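Local coordinates for protein F420-reducing hydrogenase, subunit beta (PDB 4OMF) that probably carries electrons from the hydrogenase, through an iron-sulfur cluster and a bound FAD, to the coenzyme F420 that this methanogen enzyme reduces with hydrogen, at residues 146-159 against 165-177. Numbering follows the deposited sequence.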
ATOM      1  N   PHE C 146      31.587  -6.886 -13.575  1.00 17.85           N
ATOM      2  CA  PHE C 146      32.359  -7.471 -14.668  1.00 18.18           C
ATOM      3  C   PHE C 146      33.262  -6.422 -15.301  1.00 22.25           C
ATOM      4  O   PHE C 146      34.458  -6.644 -15.470  1.00 20.50           O
ATOM      5  CB  PHE C 146      31.449  -8.069 -15.752  1.00 20.08           C
ATOM      6  CG  PHE C 146      30.456  -9.087 -15.239  1.00 21.52           C
ATOM      7  CD1 PHE C 146      29.325  -9.390 -15.971  1.00 22.64           C
ATOM      8  CD2 PHE C 146      30.663  -9.744 -14.040  1.00 17.55           C
ATOM      9  CE1 PHE C 146      28.404 -10.322 -15.507  1.00 25.41           C
ATOM     10  CE2 PHE C 146      29.742 -10.663 -13.573  1.00 17.93           C
ATOM     11  CZ  PHE C 146      28.619 -10.954 -14.306  1.00 19.42           C
ATOM     12  N   ILE C 147      32.674  -5.270 -15.633  1.00 19.13           N
ATOM     13  CA  ILE C 147      33.308  -4.291 -16.531  1.00 18.71           C
ATOM     14  C   ILE C 147      34.173  -3.260 -15.796  1.00 22.04           C
ATOM     15  O   ILE C 147      35.301  -2.997 -16.201  1.00 20.14           O
ATOM     16  CB  ILE C 147      32.220  -3.567 -17.365  1.00 20.91           C
ATOM     17  CG1 ILE C 147      31.619  -4.547 -18.380  1.00 21.89           C
ATOM     18  CG2 ILE C 147      32.775  -2.307 -18.042  1.00 22.21           C
ATOM     19  CD1 ILE C 147      30.278  -4.123 -18.953  1.00 21.29           C
ATOM     20  N   CYS C 148      33.647  -2.704 -14.706  1.00 21.46           N
ATOM     21  CA  CYS C 148      34.352  -1.662 -13.967  1.00 20.20           C
ATOM     22  C   CYS C 148      35.348  -2.204 -12.952  1.00 24.96           C
ATOM     23  O   CYS C 148      36.354  -1.555 -12.670  1.00 29.05           O
ATOM     24  CB  CYS C 148      33.358  -0.741 -13.256  1.00 19.83           C
ATOM     25  SG  CYS C 148      32.136   0.016 -14.335  1.00 25.87           S
ATOM     26  N   GLU C 149      35.062  -3.375 -12.391  1.00 19.53           N
ATOM     27  CA  GLU C 149      35.894  -3.908 -11.314  1.00 25.97           C
ATOM     28  C   GLU C 149      36.823  -4.995 -11.857  1.00 26.28           C
ATOM     29  O   GLU C 149      38.036  -4.831 -11.813  1.00 25.08           O
ATOM     30  CB  GLU C 149      35.030  -4.451 -10.172  1.00 22.50           C
ATOM     31  CG  GLU C 149      34.002  -3.443  -9.663  1.00 22.27           C
ATOM     32  CD  GLU C 149      34.620  -2.260  -8.926  1.00 26.04           C
ATOM     33  OE1 GLU C 149      34.033  -1.165  -8.987  1.00 31.53           O
ATOM     34  OE2 GLU C 149      35.668  -2.420  -8.266  1.00 25.66           O
ATOM     35  N   LYS C 150      36.269  -6.093 -12.372  1.00 19.83           N
ATOM     36  CA  LYS C 150      37.132  -7.180 -12.838  1.00 21.01           C
ATOM     37  C   LYS C 150      38.003  -6.780 -14.037  1.00 24.57           C
ATOM     38  O   LYS C 150      39.208  -7.059 -14.065  1.00 25.71           O
ATOM     39  CB  LYS C 150      36.298  -8.410 -13.196  1.00 24.02           C
ATOM     40  CG  LYS C 150      35.626  -9.058 -11.986  1.00 25.62           C
ATOM     41  CD  LYS C 150      34.708 -10.179 -12.399  1.00 29.73           C
ATOM     42  CE  LYS C 150      34.415 -11.125 -11.243  1.00 36.08           C
ATOM     43  NZ  LYS C 150      35.558 -12.062 -10.961  1.00 34.20           N
ATOM     44  N   LEU C 151      37.406  -6.142 -15.037  1.00 24.60           N
ATOM     45  CA  LEU C 151      38.150  -5.850 -16.267  1.00 23.67           C
ATOM     46  C   LEU C 151      38.834  -4.475 -16.231  1.00 24.12           C
ATOM     47  O   LEU C 151      39.622  -4.143 -17.114  1.00 24.99           O
ATOM     48  CB  LEU C 151      37.227  -5.948 -17.484  1.00 23.70           C
ATOM     49  CG  LEU C 151      36.711  -7.369 -17.754  1.00 26.76           C
ATOM     50  CD1 LEU C 151      35.754  -7.419 -18.932  1.00 26.15           C
ATOM     51  CD2 LEU C 151      37.901  -8.319 -17.977  1.00 21.18           C
ATOM     52  N   GLY C 152      38.520  -3.672 -15.225  1.00 21.04           N
ATOM     53  CA  GLY C 152      39.230  -2.419 -15.031  1.00 24.55           C
ATOM     54  C   GLY C 152      39.015  -1.335 -16.079  1.00 28.02           C
ATOM     55  O   GLY C 152      39.908  -0.520 -16.339  1.00 21.98           O
ATOM     56  N   VAL C 153      37.850  -1.319 -16.711  1.00 21.25           N
ATOM     57  CA  VAL C 153      37.506  -0.150 -17.523  1.00 20.88           C
ATOM     58  C   VAL C 153      36.247   0.480 -16.924  1.00 26.42           C
ATOM     59  O   VAL C 153      36.121   0.535 -15.701  1.00 26.81           O
ATOM     60  CB  VAL C 153      37.341  -0.511 -19.027  1.00 21.10           C
ATOM     61  CG1 VAL C 153      38.713  -0.887 -19.599  1.00 24.14           C
ATOM     62  CG2 VAL C 153      36.355  -1.665 -19.223  1.00 23.24           C
ATOM     63  N   SER C 154      35.339   0.973 -17.756  1.00 23.95           N
ATOM     64  CA  SER C 154      34.079   1.541 -17.259  1.00 20.95           C
ATOM     65  C   SER C 154      32.986   1.319 -18.287  1.00 24.41           C
ATOM     66  O   SER C 154      33.261   0.923 -19.415  1.00 22.83           O
ATOM     67  CB  SER C 154      34.219   3.024 -16.961  1.00 22.33           C
ATOM     68  OG  SER C 154      34.331   3.778 -18.166  1.00 25.38           O
ATOM     69  N   MET C 155      31.747   1.586 -17.902  1.00 21.11           N
ATOM     70  CA  MET C 155      30.625   1.304 -18.784  1.00 25.33           C
ATOM     71  C   MET C 155      30.744   2.180 -20.044  1.00 23.30           C
ATOM     72  O   MET C 155      30.422   1.746 -21.154  1.00 22.29           O
ATOM     73  CB  MET C 155      29.294   1.527 -18.043  1.00 19.87           C
ATOM     74  CG  MET C 155      29.136   0.628 -16.804  1.00 22.02           C
ATOM     75  SD  MET C 155      29.240  -1.149 -17.171  1.00 25.76           S
ATOM     76  CE  MET C 155      27.824  -1.361 -18.234  1.00 26.78           C
ATOM     77  N   GLU C 156      31.254   3.393 -19.871  1.00 22.08           N
ATOM     78  CA  GLU C 156      31.357   4.337 -20.967  1.00 22.87           C
ATOM     79  C   GLU C 156      32.408   3.914 -21.998  1.00 21.57           C
ATOM     80  O   GLU C 156      32.308   4.279 -23.166  1.00 26.35           O
ATOM     81  CB  GLU C 156      31.667   5.736 -20.405  1.00 27.34           C
ATOM     82  CG  GLU C 156      31.797   6.856 -21.425  1.00 39.96           C
ATOM     83  CD  GLU C 156      32.267   8.166 -20.791  1.00 42.11           C
ATOM     84  OE1 GLU C 156      33.066   8.118 -19.822  1.00 44.58           O
ATOM     85  OE2 GLU C 156      31.830   9.240 -21.262  1.00 42.50           O
ATOM     86  N   LEU C 157      33.427   3.160 -21.567  1.00 20.07           N
ATOM     87  CA  LEU C 157      34.466   2.675 -22.488  1.00 20.99           C
ATOM     88  C   LEU C 157      34.028   1.460 -23.310  1.00 22.08           C
ATOM     89  O   LEU C 157      34.712   1.086 -24.259  1.00 20.43           O
ATOM     90  CB  LEU C 157      35.749   2.320 -21.722  1.00 20.89           C
ATOM     91  CG  LEU C 157      36.804   3.429 -21.596  1.00 21.69           C
ATOM     92  CD1 LEU C 157      36.245   4.608 -20.836  1.00 25.05           C
ATOM     93  CD2 LEU C 157      38.041   2.893 -20.902  1.00 22.07           C
ATOM     94  N   VAL C 158      32.905   0.836 -22.948  1.00 20.24           N
ATOM     95  CA  VAL C 158      32.422  -0.358 -23.678  1.00 19.05           C
ATOM     96  C   VAL C 158      31.675   0.024 -24.964  1.00 19.02           C
ATOM     97  O   VAL C 158      30.650   0.715 -24.910  1.00 21.64           O
ATOM     98  CB  VAL C 158      31.510  -1.221 -22.777  1.00 23.15           C
ATOM     99  CG1 VAL C 158      30.874  -2.356 -23.569  1.00 22.44           C
ATOM    100  CG2 VAL C 158      32.330  -1.767 -21.582  1.00 20.47           C
ATOM    101  N   GLU C 159      32.208  -0.386 -26.117  1.00 19.36           N
ATOM    102  CA  GLU C 159      31.546  -0.142 -27.398  1.00 20.27           C
ATOM    103  C   GLU C 159      30.589  -1.266 -27.792  1.00 21.45           C
ATOM    104  O   GLU C 159      29.626  -1.036 -28.524  1.00 23.28           O
ATOM    105  CB  GLU C 159      32.584   0.060 -28.512  1.00 24.71           C
ATOM    106  CG  GLU C 159      33.426   1.304 -28.268  1.00 30.92           C
ATOM    107  CD  GLU C 159      34.330   1.673 -29.427  1.00 43.08           C
ATOM    108  OE1 GLU C 159      34.543   0.832 -30.326  1.00 43.43           O
ATOM    109  OE2 GLU C 159      34.837   2.819 -29.427  1.00 43.37           O
ATOM    110  N   LYS C 165      31.414 -18.748 -26.785  1.00 25.09           N
ATOM    111  CA  LYS C 165      32.636 -19.528 -26.698  1.00 28.80           C
ATOM    112  C   LYS C 165      33.243 -19.526 -25.288  1.00 29.18           C
ATOM    113  O   LYS C 165      34.460 -19.438 -25.120  1.00 28.62           O
ATOM    114  CB  LYS C 165      33.654 -19.012 -27.721  1.00 38.07           C
ATOM    115  CG  LYS C 165      33.088 -18.966 -29.141  1.00 44.79           C
ATOM    116  CD  LYS C 165      34.171 -18.703 -30.181  1.00 46.51           C
ATOM    117  CE  LYS C 165      33.564 -18.357 -31.544  1.00 48.50           C
ATOM    118  NZ  LYS C 165      32.873 -17.023 -31.569  1.00 49.65           N
ATOM    119  N   GLY C 166      32.377 -19.625 -24.289  1.00 26.35           N
ATOM    120  CA  GLY C 166      32.804 -19.793 -22.918  1.00 26.95           C
ATOM    121  C   GLY C 166      33.227 -18.511 -22.224  1.00 27.29           C
ATOM    122  O   GLY C 166      33.764 -18.566 -21.128  1.00 24.99           O
ATOM    123  N   LYS C 167      32.972 -17.362 -22.851  1.00 27.66           N
ATOM    124  CA  LYS C 167      33.469 -16.089 -22.317  1.00 24.88           C
ATOM    125  C   LYS C 167      32.441 -14.987 -22.387  1.00 23.23           C
ATOM    126  O   LYS C 167      31.537 -15.024 -23.221  1.00 23.99           O
ATOM    127  CB  LYS C 167      34.725 -15.635 -23.077  1.00 27.62           C
ATOM    128  CG  LYS C 167      35.880 -16.621 -23.049  1.00 29.74           C
ATOM    129  CD  LYS C 167      37.016 -16.168 -23.954  1.00 33.23           C
ATOM    130  CE  LYS C 167      38.101 -17.232 -24.042  1.00 39.78           C
ATOM    131  NZ  LYS C 167      39.245 -16.743 -24.853  1.00 47.89           N
ATOM    132  N   PHE C 168      32.592 -14.021 -21.485  1.00 19.60           N
ATOM    133  CA  PHE C 168      31.942 -12.712 -21.564  1.00 20.34           C
ATOM    134  C   PHE C 168      32.957 -11.779 -22.218  1.00 24.80           C
ATOM    135  O   PHE C 168      34.112 -11.755 -21.800  1.00 22.51           O
ATOM    136  CB  PHE C 168      31.559 -12.235 -20.159  1.00 21.29           C
ATOM    137  CG  PHE C 168      30.831 -10.923 -20.118  1.00 23.23           C
ATOM    138  CD1 PHE C 168      29.457 -10.875 -20.284  1.00 25.72           C
ATOM    139  CD2 PHE C 168      31.513  -9.749 -19.857  1.00 30.76           C
ATOM    140  CE1 PHE C 168      28.776  -9.657 -20.231  1.00 29.32           C
ATOM    141  CE2 PHE C 168      30.841  -8.530 -19.813  1.00 26.95           C
ATOM    142  CZ  PHE C 168      29.478  -8.490 -20.006  1.00 27.30           C
ATOM    143  N   TRP C 169      32.537 -11.051 -23.255  1.00 23.29           N
ATOM    144  CA  TRP C 169      33.430 -10.207 -24.048  1.00 24.64           C
ATOM    145  C   TRP C 169      33.073  -8.723 -23.964  1.00 19.78           C
ATOM    146  O   TRP C 169      31.897  -8.350 -24.103  1.00 19.89           O
ATOM    147  CB  TRP C 169      33.380 -10.608 -25.526  1.00 29.27           C
ATOM    148  CG  TRP C 169      33.614 -12.060 -25.819  1.00 26.04           C
ATOM    149  CD1 TRP C 169      32.782 -13.102 -25.529  1.00 23.30           C
ATOM    150  CD2 TRP C 169      34.733 -12.617 -26.519  1.00 26.81           C
ATOM    151  NE1 TRP C 169      33.335 -14.283 -25.974  1.00 28.51           N
ATOM    152  CE2 TRP C 169      34.535 -14.014 -26.579  1.00 30.25           C
ATOM    153  CE3 TRP C 169      35.899 -12.077 -27.066  1.00 29.58           C
ATOM    154  CZ2 TRP C 169      35.452 -14.879 -27.191  1.00 29.81           C
ATOM    155  CZ3 TRP C 169      36.816 -12.936 -27.669  1.00 31.94           C
ATOM    156  CH2 TRP C 169      36.586 -14.326 -27.720  1.00 32.37           C
ATOM    157  N   VAL C 170      34.078  -7.870 -23.805  1.00 21.41           N
ATOM    158  CA  VAL C 170      33.825  -6.436 -23.945  1.00 19.44           C
ATOM    159  C   VAL C 170      34.796  -5.853 -24.955  1.00 19.74           C
ATOM    160  O   VAL C 170      35.978  -6.121 -24.915  1.00 23.66           O
ATOM    161  CB  VAL C 170      33.900  -5.675 -22.583  1.00 32.39           C
ATOM    162  CG1 VAL C 170      33.024  -6.364 -21.529  1.00 30.10           C
ATOM    163  CG2 VAL C 170      35.288  -5.574 -22.076  1.00 37.53           C
ATOM    164  N   TYR C 171      34.249  -5.099 -25.899  1.00 20.05           N
ATOM    165  CA  TYR C 171      35.043  -4.411 -26.903  1.00 20.27           C
ATOM    166  C   TYR C 171      35.162  -2.931 -26.541  1.00 20.30           C
ATOM    167  O   TYR C 171      34.149  -2.264 -26.316  1.00 22.67           O
ATOM    168  CB  TYR C 171      34.388  -4.572 -28.271  1.00 24.29           C
ATOM    169  CG  TYR C 171      34.379  -6.011 -28.719  1.00 27.84           C
ATOM    170  CD1 TYR C 171      35.405  -6.513 -29.502  1.00 30.34           C
ATOM    171  CD2 TYR C 171      33.362  -6.874 -28.334  1.00 29.97           C
ATOM    172  CE1 TYR C 171      35.413  -7.840 -29.910  1.00 37.04           C
ATOM    173  CE2 TYR C 171      33.360  -8.197 -28.734  1.00 30.97           C
ATOM    174  CZ  TYR C 171      34.384  -8.674 -29.521  1.00 36.06           C
ATOM    175  OH  TYR C 171      34.384  -9.993 -29.927  1.00 38.77           O
ATOM    176  N   THR C 172      36.389  -2.431 -26.472  1.00 23.81           N
ATOM    177  CA  THR C 172      36.596  -1.004 -26.235  1.00 28.81           C
ATOM    178  C   THR C 172      37.110  -0.361 -27.524  1.00 39.45           C
ATOM    179  O   THR C 172      37.168  -1.027 -28.561  1.00 43.28           O
ATOM    180  CB  THR C 172      37.576  -0.741 -25.075  1.00 25.87           C
ATOM    181  OG1 THR C 172      38.901  -1.139 -25.457  1.00 29.39           O
ATOM    182  CG2 THR C 172      37.157  -1.489 -23.833  1.00 23.89           C
ATOM    183  N   GLN C 173      37.491   0.916 -27.483  1.00 35.04           N
ATOM    184  CA  GLN C 173      37.855   1.592 -28.729  1.00 33.92           C
ATOM    185  C   GLN C 173      39.052   0.937 -29.421  1.00 39.10           C
ATOM    186  O   GLN C 173      39.208   1.065 -30.647  1.00 37.47           O
ATOM    187  CB  GLN C 173      38.133   3.084 -28.503  1.00 28.23           C
ATOM    188  CG  GLN C 173      39.077   3.437 -27.381  1.00 25.92           C
ATOM    189  CD  GLN C 173      39.212   4.965 -27.245  1.00 34.70           C
ATOM    190  OE1 GLN C 173      38.394   5.725 -27.785  1.00 33.91           O
ATOM    191  NE2 GLN C 173      40.245   5.410 -26.538  1.00 24.96           N
ATOM    192  N   ASP C 174      39.875   0.215 -28.659  1.00 40.13           N
ATOM    193  CA  ASP C 174      41.029  -0.458 -29.261  1.00 43.13           C
ATOM    194  C   ASP C 174      41.454  -1.772 -28.595  1.00 45.82           C
ATOM    195  O   ASP C 174      42.591  -2.215 -28.769  1.00 51.85           O
ATOM    196  CB  ASP C 174      42.222   0.497 -29.265  1.00 49.08           C
ATOM    197  CG  ASP C 174      42.720   0.817 -27.862  1.00 48.74           C
ATOM    198  OD1 ASP C 174      42.081   0.367 -26.876  1.00 43.43           O
ATOM    199  OD2 ASP C 174      43.749   1.525 -27.756  1.00 40.64           O
ATOM    200  N   ASP C 175      40.558  -2.391 -27.832  1.00 42.40           N
ATOM    201  CA  ASP C 175      40.933  -3.538 -27.003  1.00 40.07           C
ATOM    202  C   ASP C 175      39.776  -4.521 -26.841  1.00 35.41           C
ATOM    203  O   ASP C 175      38.623  -4.112 -26.785  1.00 35.03           O
ATOM    204  CB  ASP C 175      41.400  -3.042 -25.635  1.00 45.51           C
ATOM    205  CG  ASP C 175      42.304  -4.020 -24.929  1.00 51.81           C
ATOM    206  OD1 ASP C 175      42.394  -5.182 -25.375  1.00 54.27           O
ATOM    207  OD2 ASP C 175      42.931  -3.611 -23.923  1.00 52.44           O
ATOM    208  N   VAL C 176      40.087  -5.815 -26.759  1.00 30.82           N
ATOM    209  CA  VAL C 176      39.069  -6.839 -26.508  1.00 24.13           C
ATOM    210  C   VAL C 176      39.374  -7.499 -25.175  1.00 29.11           C
ATOM    211  O   VAL C 176      40.438  -8.084 -25.002  1.00 27.87           O
ATOM    212  CB  VAL C 176      39.031  -7.905 -27.632  1.00 31.77           C
ATOM    213  CG1 VAL C 176      37.943  -8.956 -27.357  1.00 25.55           C
ATOM    214  CG2 VAL C 176      38.814  -7.243 -28.999  1.00 29.85           C
ATOM    215  N   LEU C 177      38.462  -7.376 -24.218  1.00 22.82           N
ATOM    216  CA  LEU C 177      38.698  -7.895 -22.869  1.00 22.07           C
ATOM    217  C   LEU C 177      37.714  -9.013 -22.567  1.00 24.53           C
ATOM    218  O   LEU C 177      36.544  -8.933 -22.949  1.00 26.16           O
ATOM    219  CB  LEU C 177      38.541  -6.780 -21.823  1.00 24.32           C
ATOM    220  CG  LEU C 177      39.361  -5.520 -22.079  1.00 29.46           C
ATOM    221  CD1 LEU C 177      38.914  -4.395 -21.165  1.00 29.15           C
ATOM    222  CD2 LEU C 177      40.824  -5.836 -21.849  1.00 27.53           C
TER
HETATM  223  O   HOH W   1      36.610   2.664 -25.464  1.00 25.29           O
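Phe146 and Phe168 form a T-shaped (edge-to-face) pair: the Phe146 edge carrying CD1 stands over the centre of the Phe168 ring, centroids 5.3 Å apart and planes at 63°. Phe168 holds CG anti to its backbone N (chi1 -178°), which carries the ring out so that its face meets the Phe146 edge; Ile147 CG1 lies at the Phe168 rim, near the ring plane. Phe138 and Tyr187 add further edge-to-face partners to Phe146. Leu151 and Val170 meet tip to tip, CD1 of the leucine 3.7 Å from CG2 of the valine, and Val170 CG1 also touches Ile147 CG1. Leu151 slides past Leu177 in the opposite direction, and Val153 CG1 meets Leu177 CD1 end-on at 3.8 Å. The helical turn 146-150, the end of helix 140-150, crosses strand 167-171 at 88°, and the loop after it lies on the hairpin of 167-171 and 176-180, in a three-stranded antiparallel sheet whose other edge strand, 160-164, follows directly from Glu159. Polar contacts gather at the hairpin turn. Glu159 N donates a hydrogen bond to Tyr171 O (2.7 Å), nearly in line with the C=O bond. Leu157 O receives a CA-H...O contact from Thr172 CA at 3.4 Å, and a water donates to this carbonyl while accepting from Gln173 N. Thr172 OG1, placed between backbone N and carbonyl carbon, donates to Asp175 O, the same oxygen that Thr172 N binds. A valine here would keep the bulk but is likely to leave Asp175 O with the Thr172 backbone N-H but no hydroxyl donor. The Glu159 side chain crosses that of Gln173 obliquely, OE2 3.4 Å from Gln173 CB, its carboxylate plane about perpendicular to the amide.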